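Local coordinates for aldo-keto reductase family 1, member B4 (Aldose reductase) (Schistosoma japonicum, PDB 4HBK), which probably reduces carbonyl compounds such as aldoses with NADPH, as an aldose reductase of the aldo-keto reductase family, at residues A[139-151]-A[165-178]. Sequence-based numbering, arbitrary orientation.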
loop_
_atom_site.group_PDB
_atom_site.type_symbol
_atom_site.label_atom_id
_atom_site.label_comp_id
_atom_site.label_asym_id
_atom_site.label_seq_id
_atom_site.Cartn_x
_atom_site.Cartn_y
_atom_site.Cartn_z
ATOM N N ASP A 139 3.121 -10.824 6.136
ATOM C CA ASP A 139 3.635 -11.159 4.817
ATOM C C ASP A 139 4.504 -10.033 4.270
ATOM O O ASP A 139 5.502 -10.287 3.590
ATOM C CB ASP A 139 2.497 -11.484 3.858
ATOM C CG ASP A 139 1.790 -12.762 4.236
ATOM O OD1 ASP A 139 2.276 -13.834 3.832
ATOM O OD2 ASP A 139 0.766 -12.692 4.955
ATOM N N LEU A 140 4.125 -8.798 4.582
ATOM C CA LEU A 140 4.820 -7.633 4.050
ATOM C C LEU A 140 4.791 -6.486 5.072
ATOM O O LEU A 140 3.757 -6.222 5.696
ATOM C CB LEU A 140 4.181 -7.200 2.715
ATOM C CG LEU A 140 4.823 -6.026 1.962
ATOM C CD1 LEU A 140 6.291 -6.309 1.692
ATOM C CD2 LEU A 140 4.067 -5.650 0.660
ATOM N N TYR A 141 5.930 -5.816 5.241
ATOM C CA TYR A 141 6.051 -4.700 6.172
ATOM C C TYR A 141 6.811 -3.590 5.468
ATOM O O TYR A 141 7.965 -3.767 5.076
ATOM C CB TYR A 141 6.814 -5.150 7.420
ATOM C CG TYR A 141 6.616 -4.302 8.675
ATOM C CD1 TYR A 141 5.355 -3.821 9.043
ATOM C CD2 TYR A 141 7.691 -4.027 9.519
ATOM C CE1 TYR A 141 5.183 -3.063 10.215
ATOM C CE2 TYR A 141 7.534 -3.283 10.678
ATOM C CZ TYR A 141 6.289 -2.803 11.031
ATOM O OH TYR A 141 6.174 -2.066 12.195
ATOM N N LEU A 142 6.156 -2.444 5.308
ATOM C CA LEU A 142 6.698 -1.335 4.536
ATOM C C LEU A 142 7.108 -0.184 5.430
ATOM O O LEU A 142 6.449 0.103 6.426
ATOM C CB LEU A 142 5.630 -0.790 3.586
ATOM C CG LEU A 142 4.946 -1.763 2.637
ATOM C CD1 LEU A 142 3.992 -0.991 1.735
ATOM C CD2 LEU A 142 5.989 -2.526 1.823
ATOM N N ILE A 143 8.172 0.511 5.058
ATOM C CA ILE A 143 8.411 1.814 5.662
ATOM C C ILE A 143 7.384 2.801 5.098
ATOM O O ILE A 143 7.321 3.026 3.883
ATOM C CB ILE A 143 9.836 2.303 5.400
ATOM C CG1 ILE A 143 10.841 1.262 5.904
ATOM C CG2 ILE A 143 10.063 3.654 6.079
ATOM C CD1 ILE A 143 12.282 1.714 5.825
ATOM N N HIS A 144 6.562 3.380 5.974
ATOM C CA HIS A 144 5.382 4.131 5.511
ATOM C C HIS A 144 5.737 5.385 4.702
ATOM O O HIS A 144 5.072 5.688 3.712
ATOM C CB HIS A 144 4.486 4.501 6.689
ATOM C CG HIS A 144 3.040 4.635 6.336
ATOM N ND1 HIS A 144 2.033 4.119 7.129
ATOM C CD2 HIS A 144 2.426 5.238 5.291
ATOM C CE1 HIS A 144 0.863 4.400 6.584
ATOM N NE2 HIS A 144 1.071 5.081 5.472
ATOM N N TRP A 145 6.775 6.098 5.145
ATOM C CA TRP A 145 7.270 7.332 4.523
ATOM C C TRP A 145 8.784 7.359 4.696
ATOM O O TRP A 145 9.310 6.686 5.580
ATOM C CB TRP A 145 6.666 8.580 5.205
ATOM C CG TRP A 145 5.208 8.804 4.907
ATOM C CD1 TRP A 145 4.143 8.366 5.637
ATOM C CD2 TRP A 145 4.659 9.520 3.790
ATOM N NE1 TRP A 145 2.961 8.762 5.044
ATOM C CE2 TRP A 145 3.252 9.474 3.911
ATOM C CE3 TRP A 145 5.219 10.199 2.707
ATOM C CZ2 TRP A 145 2.397 10.064 2.974
ATOM C CZ3 TRP A 145 4.369 10.784 1.777
ATOM C CH2 TRP A 145 2.973 10.708 1.913
ATOM N N PRO A 146 9.488 8.132 3.851
ATOM C CA PRO A 146 10.920 8.443 4.001
ATOM C C PRO A 146 11.209 9.595 4.985
ATOM O O PRO A 146 12.367 10.029 5.110
ATOM C CB PRO A 146 11.354 8.869 2.594
ATOM C CG PRO A 146 10.081 9.012 1.775
ATOM C CD PRO A 146 8.901 8.741 2.646
ATOM N N VAL A 147 10.180 10.072 5.678
ATOM C CA VAL A 147 10.324 11.231 6.574
ATOM C C VAL A 147 10.096 10.875 8.046
ATOM O O VAL A 147 8.964 10.746 8.494
ATOM C CB VAL A 147 9.348 12.360 6.191
ATOM C CG1 VAL A 147 9.437 13.518 7.204
ATOM C CG2 VAL A 147 9.625 12.854 4.770
ATOM N N PRO A 148 11.180 10.723 8.812
ATOM C CA PRO A 148 10.983 10.358 10.216
ATOM C C PRO A 148 10.406 11.513 11.038
ATOM O O PRO A 148 10.645 12.678 10.728
ATOM C CB PRO A 148 12.396 9.977 10.694
ATOM C CG PRO A 148 13.318 10.593 9.708
ATOM C CD PRO A 148 12.590 10.656 8.402
ATOM N N LEU A 149 9.645 11.169 12.072
ATOM C CA LEU A 149 9.019 12.129 12.970
ATOM C C LEU A 149 9.483 11.804 14.385
ATOM O O LEU A 149 9.850 10.652 14.677
ATOM C CB LEU A 149 7.499 12.003 12.887
ATOM C CG LEU A 149 6.736 12.961 11.965
ATOM C CD1 LEU A 149 7.542 13.429 10.781
ATOM C CD2 LEU A 149 5.433 12.315 11.509
ATOM N N LYS A 150 9.476 12.806 15.260
ATOM C CA LYS A 150 9.961 12.623 16.629
ATOM C C LYS A 150 9.226 11.496 17.351
ATOM O O LYS A 150 7.998 11.426 17.339
ATOM C CB LYS A 150 9.849 13.929 17.423
ATOM C CG LYS A 150 10.404 13.848 18.845
ATOM C CD LYS A 150 10.237 15.169 19.599
ATOM C CE LYS A 150 8.807 15.366 20.100
ATOM N NZ LYS A 150 8.523 14.574 21.343
ATOM N N HIS A 151 9.983 10.611 17.983
ATOM C CA HIS A 151 9.391 9.501 18.718
ATOM C C HIS A 151 8.934 9.912 20.112
ATOM O O HIS A 151 9.501 10.819 20.713
ATOM C CB HIS A 151 10.407 8.368 18.865
ATOM C CG HIS A 151 9.915 7.232 19.705
ATOM N ND1 HIS A 151 10.007 7.227 21.082
ATOM C CD2 HIS A 151 9.316 6.064 19.366
ATOM C CE1 HIS A 151 9.493 6.104 21.554
ATOM N NE2 HIS A 151 9.066 5.382 20.534
ATOM N N CYS A 165 6.996 17.875 14.298
ATOM C CA CYS A 165 8.302 17.703 14.931
ATOM C C CYS A 165 9.082 16.638 14.163
ATOM O O CYS A 165 8.867 15.443 14.347
ATOM C CB CYS A 165 8.150 17.305 16.407
ATOM S SG CYS A 165 7.372 18.581 17.468
ATOM N N LEU A 166 9.977 17.088 13.289
ATOM C CA LEU A 166 10.752 16.207 12.422
ATOM C C LEU A 166 11.859 15.477 13.180
ATOM O O LEU A 166 12.292 15.911 14.243
ATOM C CB LEU A 166 11.367 17.026 11.281
ATOM C CG LEU A 166 10.525 17.315 10.028
ATOM C CD1 LEU A 166 9.062 16.987 10.210
ATOM C CD2 LEU A 166 10.707 18.752 9.554
ATOM N N ASP A 167 12.313 14.355 12.627
ATOM C CA ASP A 167 13.469 13.658 13.168
ATOM C C ASP A 167 14.435 13.354 12.025
ATOM O O ASP A 167 14.067 13.458 10.853
ATOM C CB ASP A 167 13.043 12.382 13.918
ATOM C CG ASP A 167 14.155 11.830 14.810
ATOM O OD1 ASP A 167 15.181 12.525 14.978
ATOM O OD2 ASP A 167 14.006 10.707 15.350
ATOM N N ASN A 168 15.674 13.007 12.355
ATOM C CA ASN A 168 16.660 12.654 11.333
ATOM C C ASN A 168 17.189 11.231 11.527
ATOM O O ASN A 168 17.899 10.955 12.493
ATOM C CB ASN A 168 17.823 13.648 11.330
ATOM C CG ASN A 168 17.368 15.077 11.101
ATOM O OD1 ASN A 168 16.236 15.325 10.672
ATOM N ND2 ASN A 168 18.253 16.031 11.380
ATOM N N VAL A 169 16.838 10.332 10.611
ATOM C CA VAL A 169 17.252 8.935 10.709
ATOM C C VAL A 169 17.562 8.396 9.328
ATOM O O VAL A 169 16.672 8.315 8.485
ATOM C CB VAL A 169 16.145 8.049 11.303
ATOM C CG1 VAL A 169 16.671 6.638 11.501
ATOM C CG2 VAL A 169 15.624 8.634 12.622
ATOM N N PRO A 170 18.824 8.010 9.086
ATOM C CA PRO A 170 19.131 7.543 7.733
ATOM C C PRO A 170 18.255 6.360 7.326
ATOM O O PRO A 170 17.980 5.452 8.121
ATOM C CB PRO A 170 20.605 7.140 7.831
ATOM C CG PRO A 170 21.144 7.993 8.958
ATOM C CD PRO A 170 20.018 8.007 9.951
ATOM N N HIS A 171 17.814 6.381 6.080
ATOM C CA HIS A 171 16.994 5.299 5.561
ATOM C C HIS A 171 17.644 3.937 5.739
ATOM O O HIS A 171 16.972 2.980 6.120
ATOM C CB HIS A 171 16.638 5.569 4.108
ATOM C CG HIS A 171 15.768 6.770 3.932
ATOM N ND1 HIS A 171 15.740 7.519 2.779
ATOM C CD2 HIS A 171 14.888 7.355 4.785
ATOM C CE1 HIS A 171 14.879 8.511 2.920
ATOM N NE2 HIS A 171 14.345 8.432 4.126
ATOM N N GLU A 172 18.950 3.851 5.492
ATOM C CA GLU A 172 19.639 2.562 5.549
ATOM C C GLU A 172 19.713 1.999 6.963
ATOM O O GLU A 172 19.778 0.778 7.145
ATOM C CB GLU A 172 21.035 2.625 4.904
ATOM C CG GLU A 172 21.988 3.673 5.486
ATOM C CD GLU A 172 21.830 5.061 4.853
ATOM O OE1 GLU A 172 20.759 5.353 4.279
ATOM O OE2 GLU A 172 22.789 5.866 4.927
ATOM N N ASP A 173 19.677 2.880 7.964
ATOM C CA ASP A 173 19.690 2.444 9.358
ATOM C C ASP A 173 18.355 1.823 9.771
ATOM O O ASP A 173 18.323 0.804 10.465
ATOM C CB ASP A 173 20.032 3.606 10.296
ATOM C CG ASP A 173 21.441 4.148 10.081
ATOM O OD1 ASP A 173 22.216 3.573 9.282
ATOM O OD2 ASP A 173 21.774 5.159 10.725
ATOM N N THR A 174 17.249 2.444 9.368
ATOM C CA THR A 174 15.945 1.849 9.637
ATOM C C THR A 174 15.865 0.517 8.901
ATOM O O THR A 174 15.388 -0.480 9.446
ATOM C CB THR A 174 14.798 2.748 9.192
ATOM O OG1 THR A 174 14.906 4.014 9.854
ATOM C CG2 THR A 174 13.449 2.115 9.549
ATOM N N TRP A 175 16.372 0.490 7.672
ATOM C CA TRP A 175 16.270 -0.711 6.862
ATOM C C TRP A 175 16.996 -1.887 7.498
ATOM O O TRP A 175 16.533 -3.023 7.410
ATOM C CB TRP A 175 16.787 -0.471 5.443
ATOM C CG TRP A 175 16.506 -1.612 4.523
ATOM C CD1 TRP A 175 17.386 -2.574 4.113
ATOM C CD2 TRP A 175 15.252 -1.917 3.892
ATOM N NE1 TRP A 175 16.758 -3.458 3.263
ATOM C CE2 TRP A 175 15.457 -3.076 3.107
ATOM C CE3 TRP A 175 13.987 -1.327 3.913
ATOM C CZ2 TRP A 175 14.431 -3.649 2.354
ATOM C CZ3 TRP A 175 12.979 -1.896 3.165
ATOM C CH2 TRP A 175 13.203 -3.050 2.400
ATOM N N LYS A 176 18.135 -1.621 8.131
ATOM C CA LYS A 176 18.871 -2.694 8.791
ATOM C C LYS A 176 17.978 -3.404 9.805
ATOM O O LYS A 176 17.995 -4.631 9.896
ATOM C CB LYS A 176 20.154 -2.185 9.460
ATOM C CG LYS A 176 21.328 -2.106 8.513
ATOM C CD LYS A 176 22.657 -2.361 9.231
ATOM C CE LYS A 176 23.216 -1.086 9.826
ATOM N NZ LYS A 176 23.298 -0.014 8.784
ATOM N N GLU A 177 17.196 -2.637 10.558
ATOM C CA GLU A 177 16.285 -3.240 11.524
ATOM C C GLU A 177 15.152 -3.988 10.834
ATOM O O GLU A 177 14.667 -4.998 11.345
ATOM C CB GLU A 177 15.716 -2.193 12.480
ATOM C CG GLU A 177 16.675 -1.781 13.567
ATOM C CD GLU A 177 17.162 -2.966 14.378
ATOM O OE1 GLU A 177 18.390 -3.110 14.498
ATOM O OE2 GLU A 177 16.322 -3.753 14.885
ATOM N N MET A 178 14.725 -3.491 9.678
ATOM C CA MET A 178 13.671 -4.167 8.922
ATOM C C MET A 178 14.201 -5.530 8.499
ATOM O O MET A 178 13.471 -6.524 8.474
ATOM C CB MET A 178 13.261 -3.364 7.684
ATOM C CG MET A 178 12.628 -2.005 7.981
ATOM S SD MET A 178 10.954 -2.144 8.617
ATOM C CE MET A 178 10.069 -2.592 7.122
HETATM O O HOH W 1 12.117 8.647 13.852
HETATM O O HOH W 2 12.998 10.468 17.981
#
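The His171 ring meets Pro146 O at its edge, in the ring plane, and the Phe195 ring meets the same imidazole with the planes inclined. The Trp175 indole carries Met178 CB over the rim of one face, while Ile143 CD1 touches its edge in plane at CE3, 4.0 Å away. The Ile143 and Trp175 contact joins strand 138-143 to helix 171-183 in the parallel beta/alpha barrel of the aldo-keto reductases, and His171 ties the helix start to the loop at Pro146. The axes of 140-143 and 171-178 run nearly antiparallel, at 164°, as expected where a barrel strand is followed by its outer helix.

Tyr141 and Ile143 point toward the helix. Leu142 points away, to the side of Lys111, predicted to lower the pKa of Tyr82, the predicted proton donor. Met178 bends at chi2 and chi3, and these bends carry SD and CE across the Tyr141 ring at about a right angle, in an oblique Met-aromatic contact. SD lies 4.9 Å from the Tyr141 ring centroid. CE also reaches Ile143 CG1. The terminal CD1 of Ile143 meets Thr174 CG2, leaving Thr174 OG1 to bond Phe117 O.

Past the strand lies His144, predicted to bind substrate, and the loop then runs beside residues 165-170. Leu149 and Leu166 form a single beta bridge. Lys150 N donates to Cys165 O at 2.9 Å, and Asp167 N donates to Pro148 O. Pro148 CB packs on Val169 CG2. Asp167 CG stands anti to the backbone N (chi1 -165°), which carries the carboxylate to Arg118 in a salt bridge. A water links Asp167 OD2 to His151 N.

At the helix start, His171 NE2 donates an almost straight bond, 175° at the hydrogen, to a lone pair of Pro146 O, 2.7 Å away.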